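Long-range contacts in peptide chain release factor RF2 (PDB 2IHR), which ends translation at UGA and UAA stop codons by directing release of the finished peptide from the ribosome: residues 114-120 / 207-213; 152-156 / 261-265; 256-260 / 278-283. All coordinates share one frame; numbering follows the deposited sequence.

Contact 1 of 3, residues 114-120 / 207-213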
# COMPACT_ATOMS: atom_id res chain seq x y z
N LYS A 114 1.36 -8.03 -2.09
CA LYS A 114 1.02 -7.74 -3.47
C LYS A 114 1.34 -6.35 -4.02
O LYS A 114 1.48 -5.38 -3.29
CB LYS A 114 -0.47 -8.05 -3.73
CG LYS A 114 -0.74 -9.41 -4.41
CD LYS A 114 -0.93 -10.56 -3.41
CE LYS A 114 -1.09 -11.92 -4.11
NZ LYS A 114 -1.76 -12.94 -3.25
N ASN A 115 1.45 -6.28 -5.34
CA ASN A 115 1.70 -5.01 -5.98
C ASN A 115 0.50 -4.13 -5.73
O ASN A 115 -0.54 -4.62 -5.30
CB ASN A 115 1.97 -5.21 -7.44
CG ASN A 115 3.22 -6.00 -7.65
OD1 ASN A 115 3.66 -6.20 -8.77
ND2 ASN A 115 3.82 -6.46 -6.55
N ALA A 116 0.65 -2.84 -6.01
CA ALA A 116 -0.41 -1.91 -5.72
C ALA A 116 -0.99 -1.13 -6.89
O ALA A 116 -0.29 -0.78 -7.87
CB ALA A 116 0.08 -0.97 -4.65
N ILE A 117 -2.30 -0.90 -6.79
CA ILE A 117 -3.07 -0.12 -7.77
C ILE A 117 -3.51 1.11 -6.99
O ILE A 117 -4.39 1.03 -6.12
CB ILE A 117 -4.32 -0.85 -8.25
CG1 ILE A 117 -3.94 -2.20 -8.86
CG2 ILE A 117 -5.10 0.05 -9.24
CD1 ILE A 117 -5.10 -3.17 -9.01
N LEU A 118 -2.85 2.23 -7.29
CA LEU A 118 -3.08 3.52 -6.65
C LEU A 118 -3.76 4.47 -7.64
O LEU A 118 -3.33 4.58 -8.82
CB LEU A 118 -1.74 4.08 -6.14
CG LEU A 118 -1.66 5.48 -5.48
CD1 LEU A 118 -0.69 5.47 -4.29
CD2 LEU A 118 -1.27 6.52 -6.53
N THR A 119 -4.84 5.12 -7.18
CA THR A 119 -5.62 6.02 -8.05
C THR A 119 -5.81 7.40 -7.42
O THR A 119 -6.16 7.51 -6.24
CB THR A 119 -7.04 5.44 -8.32
OG1 THR A 119 -6.97 4.04 -8.57
CG2 THR A 119 -7.68 6.14 -9.52
N ILE A 120 -5.67 8.44 -8.23
CA ILE A 120 -5.79 9.83 -7.78
C ILE A 120 -6.79 10.63 -8.60
O ILE A 120 -6.77 10.60 -9.82
CB ILE A 120 -4.43 10.56 -7.89
CG1 ILE A 120 -3.42 9.91 -6.92
CG2 ILE A 120 -4.57 12.04 -7.51
CD1 ILE A 120 -2.02 9.87 -7.43
N GLY A 207 -8.26 12.97 -3.58
CA GLY A 207 -8.35 11.75 -2.79
C GLY A 207 -7.46 10.69 -3.44
O GLY A 207 -7.30 10.70 -4.68
N VAL A 208 -6.90 9.79 -2.63
CA VAL A 208 -5.99 8.73 -3.10
C VAL A 208 -6.53 7.37 -2.71
O VAL A 208 -6.88 7.19 -1.55
CB VAL A 208 -4.54 8.89 -2.46
CG1 VAL A 208 -3.66 7.70 -2.77
CG2 VAL A 208 -3.86 10.17 -2.98
N GLU A 209 -6.60 6.43 -3.66
CA GLU A 209 -7.04 5.06 -3.38
C GLU A 209 -5.96 4.07 -3.74
O GLU A 209 -5.20 4.26 -4.72
CB GLU A 209 -8.31 4.67 -4.13
CG GLU A 209 -9.47 4.28 -3.19
CD GLU A 209 -9.11 3.26 -2.08
OE1 GLU A 209 -9.86 3.18 -1.08
OE2 GLU A 209 -8.11 2.53 -2.19
N VAL A 210 -5.92 3.00 -2.95
CA VAL A 210 -4.99 1.91 -3.07
C VAL A 210 -5.70 0.59 -2.71
O VAL A 210 -6.27 0.47 -1.62
CB VAL A 210 -3.78 2.07 -2.09
CG1 VAL A 210 -2.58 1.19 -2.53
CG2 VAL A 210 -3.39 3.51 -2.01
N ILE A 211 -5.67 -0.38 -3.63
CA ILE A 211 -6.24 -1.72 -3.43
C ILE A 211 -5.16 -2.69 -3.96
O ILE A 211 -4.30 -2.30 -4.74
CB ILE A 211 -7.50 -1.90 -4.26
CG1 ILE A 211 -7.11 -1.92 -5.74
CG2 ILE A 211 -8.54 -0.80 -3.88
CD1 ILE A 211 -8.24 -1.96 -6.68
N PRO A 212 -5.17 -3.96 -3.55
CA PRO A 212 -4.08 -4.77 -4.12
C PRO A 212 -4.35 -5.55 -5.40
O PRO A 212 -5.47 -6.05 -5.59
CB PRO A 212 -3.72 -5.72 -2.98
CG PRO A 212 -5.06 -6.01 -2.38
CD PRO A 212 -5.80 -4.63 -2.39
N GLU A 213 -3.32 -5.65 -6.26
CA GLU A 213 -3.39 -6.46 -7.49
C GLU A 213 -3.07 -7.89 -7.05
O GLU A 213 -1.90 -8.29 -6.91
CB GLU A 213 -2.37 -6.05 -8.55
CG GLU A 213 -1.81 -7.28 -9.30
CD GLU A 213 -1.02 -6.94 -10.54
OE1 GLU A 213 0.25 -6.94 -10.49
OE2 GLU A 213 -1.69 -6.68 -11.58
O HOH W 1 -6.58 2.49 -6.61
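Two first torsions set up the pairing of Ile117 with Ile211: CG1 of Ile117 lies anti to its carbonyl carbon (chi1 -58°), whereas CG1 of Ile211 sits between backbone N and carbonyl carbon (chi1 68°). The second setting brings Ile211 CG1 to 3.9 Å from Ile117 CB. Beyond it the two CD1 methyls converge, and Ile117 CD1 also rests against Glu213 CB at 4.0 Å, the two side chains crossing at about a right angle. On the opposite face, Leu118 sends CD1 between two valines, 4.0 Å from both Val208 CG1 and Val210 CG2, while Ile120 lies alongside Val208.

These alternating faces belong to antiparallel neighbours, strands 115-122 and 201-213, in the interior of the mixed sheet. In the hydrogen-bonded pair Ile117-Ile211, the bond from Ile117 N meets Ile211 O almost head-on (C=O...N 172°). In the next such pair, Glu209 N reaches Thr119 O in its carbonyl plane at 2.8 Å. A bound water donates to Ile117 O at 2.7 Å and more weakly to Glu209 O, and it also bonds Thr119 OG1, whose other partner is Gln168.

The Leu118-Ile120-Val208-Val210 face is covered by helices 127-145 and 176-180; on the other face, Ile117 and Ile211 pack on helix 268-294. Direct hydrogen bonds across the two segments join main chain to main chain, so the backbone fixes the register, and the side chains contribute chiefly apolar packing: a sheet core with helices on both faces.

Contact 2 of 3, residues 152-156 / 261-265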
# COMPACT_ATOMS: atom_id res chain seq x y z
N GLU A 152 3.74 1.59 -13.72
CA GLU A 152 3.03 1.44 -14.98
C GLU A 152 1.86 2.41 -14.98
O GLU A 152 0.88 2.20 -14.28
CB GLU A 152 2.50 0.02 -15.09
CG GLU A 152 2.84 -0.68 -16.36
CD GLU A 152 3.21 -2.13 -16.13
OE1 GLU A 152 4.33 -2.37 -15.62
OE2 GLU A 152 2.39 -3.02 -16.45
N VAL A 153 1.96 3.49 -15.73
CA VAL A 153 0.85 4.42 -15.75
C VAL A 153 -0.31 3.78 -16.49
O VAL A 153 -0.36 3.79 -17.72
CB VAL A 153 1.18 5.70 -16.48
CG1 VAL A 153 -0.10 6.62 -16.52
CG2 VAL A 153 2.37 6.36 -15.82
N VAL A 154 -1.25 3.21 -15.76
CA VAL A 154 -2.38 2.58 -16.40
C VAL A 154 -3.14 3.60 -17.22
O VAL A 154 -3.50 3.35 -18.35
CB VAL A 154 -3.33 1.97 -15.37
CG1 VAL A 154 -4.61 1.57 -16.05
CG2 VAL A 154 -2.66 0.76 -14.70
N ASP A 155 -3.37 4.77 -16.66
CA ASP A 155 -4.12 5.77 -17.41
C ASP A 155 -3.84 7.13 -16.80
O ASP A 155 -3.51 7.23 -15.64
CB ASP A 155 -5.63 5.42 -17.33
CG ASP A 155 -6.48 6.21 -18.33
OD1 ASP A 155 -5.99 6.53 -19.43
OD2 ASP A 155 -7.66 6.50 -18.03
N LEU A 156 -3.99 8.18 -17.58
CA LEU A 156 -3.71 9.51 -17.08
C LEU A 156 -4.54 10.55 -17.83
O LEU A 156 -4.19 10.91 -18.95
CB LEU A 156 -2.22 9.76 -17.28
CG LEU A 156 -1.44 10.98 -16.82
CD1 LEU A 156 -1.34 11.02 -15.32
CD2 LEU A 156 -0.05 10.87 -17.40
N THR A 261 -9.87 2.09 -18.14
CA THR A 261 -9.26 2.52 -19.39
C THR A 261 -7.74 2.29 -19.28
O THR A 261 -7.18 2.34 -18.20
CB THR A 261 -9.60 3.95 -19.62
OG1 THR A 261 -11.01 4.10 -19.43
CG2 THR A 261 -9.20 4.36 -21.02
N CYS A 262 -7.07 2.05 -20.40
CA CYS A 262 -5.65 1.74 -20.32
C CYS A 262 -4.84 1.96 -21.56
O CYS A 262 -4.91 1.17 -22.49
CB CYS A 262 -5.47 0.28 -19.92
SG CYS A 262 -3.73 -0.30 -19.93
N GLN A 263 -4.05 3.03 -21.55
CA GLN A 263 -3.18 3.40 -22.66
C GLN A 263 -1.72 3.11 -22.31
O GLN A 263 -0.86 3.85 -22.79
CB GLN A 263 -3.28 4.91 -22.94
CG GLN A 263 -4.50 5.60 -22.32
CD GLN A 263 -4.19 7.00 -21.77
OE1 GLN A 263 -5.08 7.87 -21.71
NE2 GLN A 263 -2.94 7.22 -21.35
N THR A 264 -1.40 2.10 -21.49
CA THR A 264 0.02 1.92 -21.17
C THR A 264 0.99 1.79 -22.37
O THR A 264 1.96 2.57 -22.49
CB THR A 264 0.27 0.70 -20.26
OG1 THR A 264 -0.51 0.84 -19.08
CG2 THR A 264 1.77 0.57 -19.90
N THR A 265 0.75 0.81 -23.24
CA THR A 265 1.65 0.61 -24.36
C THR A 265 1.01 0.82 -25.70
O THR A 265 -0.10 1.36 -25.81
CB THR A 265 2.27 -0.80 -24.40
OG1 THR A 265 1.88 -1.53 -23.23
CG2 THR A 265 3.80 -0.71 -24.51
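Val154 carries the close-packed part of this contact, meeting Thr261 and Cys262 at the end of strand 258-262. Its CG1, anti to the backbone N (chi1 169°), comes to 3.4 Å from Thr261 O and also approaches Cys262 CB. Its carbonyl oxygen is shared: Gln263 N donates from 3.3 Å, close to the C=O direction but with a bent N-H (136°), and Cys262 CA adds a C-H...O contact, also 3.3 Å from Val154 O. Helix 268-294 lines this side, with Ile278 on Val154 and Leu274 on Cys262, Thr264 and Glu152.

Val154 and Asp155 both face Gln168, a classic beta bulge in strand 150-158, an outermost strand of the mixed sheet. Strand 258-262 likewise borders the three-stranded sheet of the domain bearing the GGQ motif. The contact therefore joins two domains, consistent with the compact form of free bacterial release factors, in which the GGQ domain is folded back; on the ribosome that domain swings out.

Away from Val154 the fit is looser. Thr264 OG1 donates to Val153 O across 3.3 Å, from 51° above the carbonyl plane. Its CG2 packs on Glu152 CG, the Glu152 carboxylate being engaged by Lys172. Gln263 forms the solvent side: its amide stands nearly perpendicular to the Asp155 carboxylate, and OE1 is modelled 2.8 Å from Asp155 OD1, an acceptor pair that makes this amide placement doubtful.

Contact 3 of 3, residues 256-260 / 278-283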
# COMPACT_ATOMS: atom_id res chain seq x y z
N THR A 256 -21.88 -3.97 -13.11
CA THR A 256 -21.53 -2.96 -12.10
C THR A 256 -21.37 -1.54 -12.60
O THR A 256 -21.66 -0.60 -11.88
CB THR A 256 -20.22 -3.27 -11.46
OG1 THR A 256 -19.19 -3.07 -12.45
CG2 THR A 256 -20.17 -4.73 -10.96
N GLY A 257 -20.89 -1.37 -13.82
CA GLY A 257 -20.69 -0.02 -14.33
C GLY A 257 -19.23 0.32 -14.10
O GLY A 257 -18.75 1.38 -14.52
N ILE A 258 -18.53 -0.57 -13.39
CA ILE A 258 -17.12 -0.38 -13.14
C ILE A 258 -16.46 -0.28 -14.51
O ILE A 258 -16.78 -1.04 -15.41
CB ILE A 258 -16.53 -1.58 -12.34
CG1 ILE A 258 -17.12 -1.58 -10.93
CG2 ILE A 258 -14.98 -1.50 -12.27
CD1 ILE A 258 -16.49 -2.59 -10.00
N THR A 259 -15.56 0.68 -14.69
CA THR A 259 -14.89 0.79 -15.97
C THR A 259 -13.41 1.07 -15.77
O THR A 259 -13.02 1.74 -14.83
CB THR A 259 -15.56 1.86 -16.86
OG1 THR A 259 -14.68 2.98 -17.03
CG2 THR A 259 -16.86 2.33 -16.24
N VAL A 260 -12.60 0.52 -16.67
CA VAL A 260 -11.15 0.66 -16.64
C VAL A 260 -10.61 0.99 -18.03
O VAL A 260 -10.85 0.25 -18.98
CB VAL A 260 -10.46 -0.67 -16.20
CG1 VAL A 260 -8.95 -0.50 -16.18
CG2 VAL A 260 -10.99 -1.14 -14.86
N ILE A 278 -6.63 -5.09 -13.83
CA ILE A 278 -7.04 -4.07 -12.86
C ILE A 278 -8.52 -4.29 -12.53
O ILE A 278 -8.88 -4.50 -11.37
CB ILE A 278 -6.89 -2.58 -13.38
CG1 ILE A 278 -5.47 -2.05 -13.14
CG2 ILE A 278 -7.79 -1.66 -12.55
CD1 ILE A 278 -4.41 -2.56 -14.04
N LEU A 279 -9.37 -4.27 -13.56
CA LEU A 279 -10.81 -4.47 -13.38
C LEU A 279 -11.14 -5.62 -12.46
O LEU A 279 -11.99 -5.51 -11.55
CB LEU A 279 -11.49 -4.70 -14.73
CG LEU A 279 -13.02 -4.57 -14.76
CD1 LEU A 279 -13.65 -5.88 -15.20
CD2 LEU A 279 -13.57 -4.13 -13.39
N LYS A 280 -10.49 -6.74 -12.69
CA LYS A 280 -10.76 -7.90 -11.88
C LYS A 280 -10.55 -7.55 -10.41
O LYS A 280 -11.42 -7.80 -9.55
CB LYS A 280 -9.86 -9.08 -12.33
CG LYS A 280 -10.48 -10.01 -13.42
CD LYS A 280 -9.41 -10.86 -14.09
CE LYS A 280 -9.93 -12.16 -14.64
NZ LYS A 280 -9.47 -13.34 -13.84
N ALA A 281 -9.39 -6.96 -10.13
CA ALA A 281 -9.00 -6.56 -8.78
C ALA A 281 -9.92 -5.55 -8.10
O ALA A 281 -9.98 -5.48 -6.88
CB ALA A 281 -7.62 -6.02 -8.83
N ARG A 282 -10.61 -4.74 -8.89
CA ARG A 282 -11.53 -3.76 -8.35
C ARG A 282 -12.84 -4.43 -7.93
O ARG A 282 -13.51 -4.00 -6.99
CB ARG A 282 -11.79 -2.68 -9.38
CG ARG A 282 -10.59 -1.79 -9.64
CD ARG A 282 -10.98 -0.61 -10.48
NE ARG A 282 -12.13 -0.00 -9.85
CZ ARG A 282 -12.91 0.91 -10.41
NH1 ARG A 282 -12.70 1.36 -11.65
NH2 ARG A 282 -13.92 1.37 -9.70
N LEU A 283 -13.20 -5.48 -8.65
CA LEU A 283 -14.41 -6.24 -8.35
C LEU A 283 -14.11 -7.02 -7.09
O LEU A 283 -14.94 -7.11 -6.19
CB LEU A 283 -14.70 -7.19 -9.51
CG LEU A 283 -15.12 -6.50 -10.81
CD1 LEU A 283 -15.02 -7.45 -12.01
CD2 LEU A 283 -16.55 -5.98 -10.62
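Ile278 begins the contact by laying its CG2 methyl against both branches of Val260, 4.0 Å from Val260 CG1 and equally far from Val260 CG2. One residue on, Leu279 offers its CB to the same valine, 3.6 Å from Val260 CG2, so that Val260 is seated over the first turn of the segment. The Leu279 chain then runs on towards Ile258, crossing it obliquely; the modelled separation of their methyls is too short to be relied upon, but the two side chains are clearly neighbours.

This is helix-on-sheet packing within the GGQ domain: strand 258-262, at the border of a three-stranded antiparallel sheet, leads through a short connection into helix 268-294, which folds back across it. The axes of 258-260 and 278-283 approach to 8.6 Å and run roughly antiparallel, at 152°.

Further along the helix, Arg282 bends at chi3 (51°), which brings its guanidinium flat over a methyl: Ile258 CG2 lies beneath the group's centre, 3.7 Å from Arg282 CZ. At the edge, NH1 comes to 3.2 Å from Thr259 O, though at an angle too poor for a hydrogen bond. Were Arg282 an alanine, Ile258 CG2 would probably lose the flat group lying over it, and Thr259 O its neighbouring positive charge. Finally Leu283 brings CD2 to Ile258 CD1 at 3.4 Å, and Leu283 CD2 also touches Thr256 CG2. Thr256 and Ile258 form an ST turn, in which Ile258 N donates to Thr256 OG1 over 2.8 Å, an oxygen also bonded to His253 O.

From the N terminus, contact 1 is the first to close, when 207-213 returns beside 114-120 and encloses 86 residues, among them the strand 150-158. Its residues 152-156 meet 261-265 only after contact 1 has closed, so contact 2 crosses contact 1. Contact 3 opens at 256-260, before contact 2 has closed, and ends at 278-283; it therefore crosses contact 2 but follows contact 1 in series. Contact 1 lies within the mixed sheet, contact 3 within the GGQ domain, and contact 2 bridges them. Helix 268-294 adds a second bridge: Ala281 CB packs 3.8 Å from Ile117 CD1, and Ile278 CD1 lies 3.8 Å from Val154 CG2.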